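Local structure of hypothetical protein PH0822 (Pyrococcus horikoshii, 2YX6) at residues M1-I13 with S18-I32. The protein binds ADP and is probably related to proteins of iron-molybdenum cofactor biosynthesis, though its precise role is unknown. Numbering follows the deposited sequence.
Sequences MRVAIPAEDDRGI and SKHFGRSRYFVFVDI
Val3 and Ile5 form hydrogen-bonded pairs with Val30 and Val28, joining strand 2-7 to strand 26-32 in antiparallel fashion, the axes of the two strand segments coming within 4.4 Å of each other and their directions 152° apart. Val30 N reaches Val3 O at 2.6 Å, and Ala7 N also donates to Tyr26 O. Beyond the strand pair, Ser18 N donates to Pro6 O at 2.9 Å, tying the returning loop back to Pro6.

On one face, Arg2 and Asp31 run side by side, and Arg2 NH1 meets the syn lone pair of Asp31 OD2 at 3.3 Å, a bent hydrogen bond within a salt bridge, the oxygen tilted out of the guanidinium plane, while Arg2 NH2 is held by His62 O. Further along, Ala4 CB packs on Phe29 CE1, and Pro6 CA sits over the Phe27 ring, 3.9 Å from its centroid. In the mixed sheet these are neighbouring strands, with 2-7 central; helix 54-61 packs on this face and helix 95-103 on the other, giving a three-layer alpha-beta-alpha sandwich. That second face carries Val3, Ile5, Val28 and Val30, with Ile5 CD1 4.1 Å from Val30 CG2.

Tyr26 projects from the same face; with CG anti to its carbonyl carbon (chi1 -60°), its ring lies against the backbone of Asp9 and Asp10, and Asp10 CB rests over one face, 3.5 Å from the centroid. A serine in its place would probably leave Asp10 CB without its aromatic platform and the loop freer to shift. Ser18 OG, buried without a polar partner, presses on Pro6 CB at 3.1 Å.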
loop_
_atom_site.group_PDB
_atom_site.type_symbol
_atom_site.label_atom_id
_atom_site.label_comp_id
_atom_site.label_asym_id
_atom_site.label_seq_id
_atom_site.Cartn_x
_atom_site.Cartn_y
_atom_site.Cartn_z
ATOM N N MET A 1 -0.642 5.219 -10.875
ATOM C CA MET A 1 -0.266 5.981 -9.698
ATOM C C MET A 1 1.247 5.941 -9.653
ATOM O O MET A 1 1.875 5.351 -10.528
ATOM C CB MET A 1 -0.905 5.316 -8.490
ATOM C CG MET A 1 -0.152 4.130 -7.909
ATOM S SD MET A 1 0.091 2.882 -9.151
ATOM C CE MET A 1 -1.215 1.710 -8.711
ATOM N N ARG A 2 1.833 6.489 -8.608
ATOM C CA ARG A 2 3.275 6.543 -8.556
ATOM C C ARG A 2 3.834 5.624 -7.467
ATOM O O ARG A 2 3.395 5.591 -6.323
ATOM C CB ARG A 2 3.757 8.020 -8.529
ATOM C CG ARG A 2 5.211 8.186 -8.193
ATOM C CD ARG A 2 5.606 9.661 -8.331
ATOM N NE ARG A 2 4.901 10.309 -9.449
ATOM C CZ ARG A 2 5.020 11.595 -9.783
ATOM N NH1 ARG A 2 4.321 12.135 -10.819
ATOM N NH2 ARG A 2 5.837 12.338 -9.096
ATOM N N VAL A 3 4.760 4.784 -7.880
ATOM C CA VAL A 3 5.357 3.791 -7.005
ATOM C C VAL A 3 6.833 4.093 -6.850
ATOM O O VAL A 3 7.528 4.344 -7.840
ATOM C CB VAL A 3 5.125 2.396 -7.569
ATOM C CG1 VAL A 3 5.741 1.302 -6.634
ATOM C CG2 VAL A 3 3.598 2.212 -7.815
ATOM N N ALA A 4 7.281 4.064 -5.594
ATOM C CA ALA A 4 8.658 4.322 -5.161
ATOM C C ALA A 4 9.365 2.996 -4.780
ATOM O O ALA A 4 8.792 2.195 -4.088
ATOM C CB ALA A 4 8.613 5.216 -3.921
ATOM N N ILE A 5 10.614 2.833 -5.182
ATOM C CA ILE A 5 11.361 1.614 -4.958
ATOM C C ILE A 5 12.814 1.957 -4.610
ATOM O O ILE A 5 13.475 2.618 -5.371
ATOM C CB ILE A 5 11.332 0.652 -6.179
ATOM C CG1 ILE A 5 9.901 0.247 -6.549
ATOM C CG2 ILE A 5 12.197 -0.607 -5.877
ATOM C CD1 ILE A 5 9.480 0.871 -7.667
ATOM N N PRO A 6 13.317 1.454 -3.455
ATOM C CA PRO A 6 14.725 1.726 -3.088
ATOM C C PRO A 6 15.650 0.905 -3.987
ATOM O O PRO A 6 15.379 -0.300 -4.201
ATOM C CB PRO A 6 14.825 1.259 -1.624
ATOM C CG PRO A 6 13.809 0.111 -1.495
ATOM C CD PRO A 6 12.646 0.543 -2.500
ATOM N N ALA A 7 16.682 1.537 -4.564
ATOM C CA ALA A 7 17.560 0.849 -5.503
ATOM C C ALA A 7 18.909 0.636 -4.878
ATOM O O ALA A 7 19.374 1.478 -4.100
ATOM C CB ALA A 7 17.721 1.652 -6.774
ATOM N N GLU A 8 19.550 -0.463 -5.264
ATOM C CA GLU A 8 20.867 -0.810 -4.774
ATOM C C GLU A 8 21.998 -0.001 -5.485
ATOM O O GLU A 8 23.069 0.256 -4.930
ATOM C CB GLU A 8 21.049 -2.320 -4.948
ATOM C CG GLU A 8 22.406 -2.853 -4.530
ATOM C CD GLU A 8 22.639 -4.296 -4.987
ATOM O OE1 GLU A 8 21.711 -5.133 -4.869
ATOM O OE2 GLU A 8 23.758 -4.591 -5.484
ATOM N N ASP A 9 21.730 0.414 -6.711
ATOM C CA ASP A 9 22.689 1.008 -7.621
ATOM C C ASP A 9 21.985 2.207 -8.190
ATOM O O ASP A 9 20.780 2.341 -8.012
ATOM C CB ASP A 9 22.907 0.033 -8.794
ATOM C CG ASP A 9 23.645 -1.212 -8.393
ATOM O OD1 ASP A 9 24.322 -1.220 -7.329
ATOM O OD2 ASP A 9 23.565 -2.211 -9.151
ATOM N N ASP A 10 22.685 3.035 -8.953
ATOM C CA ASP A 10 21.985 4.050 -9.755
ATOM C C ASP A 10 21.559 3.544 -11.123
ATOM O O ASP A 10 21.344 4.328 -12.036
ATOM C CB ASP A 10 22.819 5.323 -9.931
ATOM C CG ASP A 10 24.247 5.045 -10.420
ATOM O OD1 ASP A 10 24.775 3.909 -10.189
ATOM O OD2 ASP A 10 24.840 5.998 -11.029
ATOM N N ARG A 11 21.352 2.239 -11.249
ATOM C CA ARG A 11 20.951 1.664 -12.537
ATOM C C ARG A 11 19.465 1.739 -12.944
ATOM O O ARG A 11 19.075 1.083 -13.907
ATOM C CB ARG A 11 21.482 0.222 -12.647
ATOM C CG ARG A 11 22.703 0.119 -13.521
ATOM C CD ARG A 11 23.540 -1.139 -13.285
ATOM N NE ARG A 11 22.762 -2.394 -13.237
ATOM C CZ ARG A 11 22.635 -3.300 -14.228
ATOM N NH1 ARG A 11 21.917 -4.388 -13.997
ATOM N NH2 ARG A 11 23.198 -3.150 -15.437
ATOM N N GLY A 12 18.639 2.522 -12.227
ATOM C CA GLY A 12 17.206 2.685 -12.574
ATOM C C GLY A 12 16.437 1.366 -12.531
ATOM O O GLY A 12 16.643 0.548 -11.612
ATOM N N ILE A 13 15.586 1.134 -13.534
ATOM C CA ILE A 13 14.851 -0.117 -13.594
ATOM C C ILE A 13 15.694 -1.386 -13.870
ATOM O O ILE A 13 15.155 -2.505 -13.838
ATOM C CB ILE A 13 13.717 -0.034 -14.610
ATOM C CG1 ILE A 13 14.310 0.043 -16.009
ATOM C CG2 ILE A 13 12.798 1.063 -14.204
ATOM C CD1 ILE A 13 13.366 -0.254 -17.102
ATOM N N SER A 18 17.047 -2.521 -3.220
ATOM C CA SER A 18 18.017 -2.513 -2.132
ATOM C C SER A 18 17.450 -3.309 -0.981
ATOM O O SER A 18 16.284 -3.165 -0.614
ATOM C CB SER A 18 18.320 -1.086 -1.687
ATOM O OG SER A 18 17.202 -0.603 -0.955
ATOM N N LYS A 19 18.269 -4.166 -0.407
ATOM C CA LYS A 19 17.782 -4.982 0.688
ATOM C C LYS A 19 17.492 -4.180 1.977
ATOM O O LYS A 19 16.686 -4.620 2.790
ATOM C CB LYS A 19 18.687 -6.225 0.920
ATOM C CG LYS A 19 18.606 -7.265 -0.296
ATOM C CD LYS A 19 19.126 -8.687 0.069
ATOM C CE LYS A 19 18.620 -9.695 -0.934
ATOM N NZ LYS A 19 17.373 -9.119 -1.557
ATOM N N HIS A 20 18.103 -3.004 2.153
ATOM C CA HIS A 20 17.803 -2.177 3.342
ATOM C C HIS A 20 17.271 -0.797 2.983
ATOM O O HIS A 20 18.032 0.070 2.592
ATOM C CB HIS A 20 19.029 -2.010 4.270
ATOM C CG HIS A 20 19.485 -3.289 4.914
ATOM N ND1 HIS A 20 18.756 -3.932 5.892
ATOM C CD2 HIS A 20 20.617 -4.024 4.744
ATOM C CE1 HIS A 20 19.407 -5.017 6.286
ATOM N NE2 HIS A 20 20.532 -5.101 5.595
ATOM N N PHE A 21 15.972 -0.592 3.169
ATOM C CA PHE A 21 15.387 0.715 2.981
ATOM C C PHE A 21 16.069 1.647 4.003
ATOM O O PHE A 21 16.459 1.260 5.115
ATOM C CB PHE A 21 13.863 0.692 3.172
ATOM C CG PHE A 21 13.251 2.044 3.159
ATOM C CD1 PHE A 21 13.223 2.823 4.320
ATOM C CD2 PHE A 21 12.749 2.577 1.969
ATOM C CE1 PHE A 21 12.724 4.114 4.313
ATOM C CE2 PHE A 21 12.239 3.872 1.940
ATOM C CZ PHE A 21 12.227 4.640 3.092
ATOM N N GLY A 22 16.259 2.882 3.663
ATOM C CA GLY A 22 16.750 3.727 4.775
ATOM C C GLY A 22 18.234 3.912 4.614
ATOM O O GLY A 22 18.694 5.033 4.534
ATOM N N ARG A 23 18.985 2.826 4.468
ATOM C CA ARG A 23 20.386 3.008 4.104
ATOM C C ARG A 23 20.603 3.118 2.589
ATOM O O ARG A 23 21.662 3.484 2.132
ATOM C CB ARG A 23 21.256 1.934 4.750
ATOM C CG ARG A 23 21.515 2.212 6.250
ATOM C CD ARG A 23 20.230 2.268 7.161
ATOM N NE ARG A 23 19.493 0.996 7.306
ATOM C CZ ARG A 23 18.486 0.804 8.166
ATOM N NH1 ARG A 23 17.890 -0.383 8.220
ATOM N NH2 ARG A 23 18.075 1.799 8.962
ATOM N N SER A 24 19.563 2.869 1.808
ATOM C CA SER A 24 19.651 2.993 0.359
ATOM C C SER A 24 19.858 4.469 -0.127
ATOM O O SER A 24 19.397 5.440 0.492
ATOM C CB SER A 24 18.409 2.390 -0.262
ATOM O OG SER A 24 17.490 3.441 -0.340
ATOM N N ARG A 25 20.570 4.616 -1.234
ATOM C CA ARG A 25 20.993 5.945 -1.686
ATOM C C ARG A 25 20.389 6.362 -3.018
ATOM O O ARG A 25 20.537 7.507 -3.431
ATOM C CB ARG A 25 22.522 6.085 -1.679
ATOM C CG ARG A 25 23.178 6.171 -0.195
ATOM C CD ARG A 25 23.080 7.565 0.593
ATOM N NE ARG A 25 21.761 7.764 1.231
ATOM C CZ ARG A 25 21.402 7.349 2.465
ATOM N NH1 ARG A 25 20.152 7.567 2.900
ATOM N NH2 ARG A 25 22.264 6.719 3.285
ATOM N N TYR A 26 19.674 5.438 -3.660
ATOM C CA TYR A 26 18.926 5.739 -4.874
ATOM C C TYR A 26 17.510 5.220 -4.765
ATOM O O TYR A 26 17.262 4.196 -4.175
ATOM C CB TYR A 26 19.606 5.048 -6.046
ATOM C CG TYR A 26 21.078 5.501 -6.288
ATOM C CD1 TYR A 26 21.365 6.682 -6.954
ATOM C CD2 TYR A 26 22.135 4.736 -5.839
ATOM C CE1 TYR A 26 22.685 7.113 -7.174
ATOM C CE2 TYR A 26 23.485 5.143 -6.041
ATOM C CZ TYR A 26 23.744 6.337 -6.713
ATOM O OH TYR A 26 25.059 6.719 -6.954
ATOM N N PHE A 27 16.572 5.928 -5.366
ATOM C CA PHE A 27 15.183 5.525 -5.383
ATOM C C PHE A 27 14.731 5.630 -6.807
ATOM O O PHE A 27 15.132 6.541 -7.532
ATOM C CB PHE A 27 14.315 6.415 -4.504
ATOM C CG PHE A 27 14.194 5.916 -3.083
ATOM C CD1 PHE A 27 13.088 5.145 -2.693
ATOM C CD2 PHE A 27 15.220 6.116 -2.171
ATOM C CE1 PHE A 27 12.998 4.646 -1.398
ATOM C CE2 PHE A 27 15.136 5.592 -0.858
ATOM C CZ PHE A 27 14.043 4.902 -0.486
ATOM N N VAL A 28 13.847 4.729 -7.183
ATOM C CA VAL A 28 13.173 4.768 -8.490
ATOM C C VAL A 28 11.674 5.018 -8.312
ATOM O O VAL A 28 11.020 4.350 -7.547
ATOM C CB VAL A 28 13.382 3.395 -9.213
ATOM C CG1 VAL A 28 12.662 3.332 -10.555
ATOM C CG2 VAL A 28 14.842 3.073 -9.347
ATOM N N PHE A 29 11.138 5.993 -9.032
ATOM C CA PHE A 29 9.737 6.416 -8.971
ATOM C C PHE A 29 9.148 6.018 -10.306
ATOM O O PHE A 29 9.659 6.403 -11.370
ATOM C CB PHE A 29 9.631 7.945 -8.745
ATOM C CG PHE A 29 10.131 8.370 -7.432
ATOM C CD1 PHE A 29 9.296 8.312 -6.321
ATOM C CD2 PHE A 29 11.457 8.711 -7.253
ATOM C CE1 PHE A 29 9.761 8.681 -5.047
ATOM C CE2 PHE A 29 11.938 9.079 -5.964
ATOM C CZ PHE A 29 11.056 9.088 -4.881
ATOM N N VAL A 30 8.100 5.227 -10.256
ATOM C CA VAL A 30 7.539 4.706 -11.497
ATOM C C VAL A 30 6.088 5.106 -11.593
ATOM O O VAL A 30 5.269 4.738 -10.686
ATOM C CB VAL A 30 7.560 3.144 -11.533
ATOM C CG1 VAL A 30 6.938 2.690 -12.902
ATOM C CG2 VAL A 30 9.012 2.611 -11.371
ATOM N N ASP A 31 5.741 5.818 -12.669
ATOM C CA ASP A 31 4.371 6.168 -12.921
ATOM C C ASP A 31 3.647 5.124 -13.724
ATOM O O ASP A 31 4.013 4.844 -14.878
ATOM C CB ASP A 31 4.267 7.478 -13.677
ATOM C CG ASP A 31 4.561 8.632 -12.800
ATOM O OD1 ASP A 31 5.662 8.660 -12.225
ATOM O OD2 ASP A 31 3.689 9.512 -12.707
ATOM N N ILE A 32 2.607 4.567 -13.119
ATOM C CA ILE A 32 1.898 3.446 -13.745
ATOM C C ILE A 32 0.472 3.919 -14.086
ATOM O O ILE A 32 -0.223 4.546 -13.265
ATOM C CB ILE A 32 1.980 2.175 -12.864
ATOM C CG1 ILE A 32 3.439 1.725 -12.845
ATOM C CG2 ILE A 32 1.100 1.018 -13.448
ATOM C CD1 ILE A 32 3.832 0.669 -11.785
#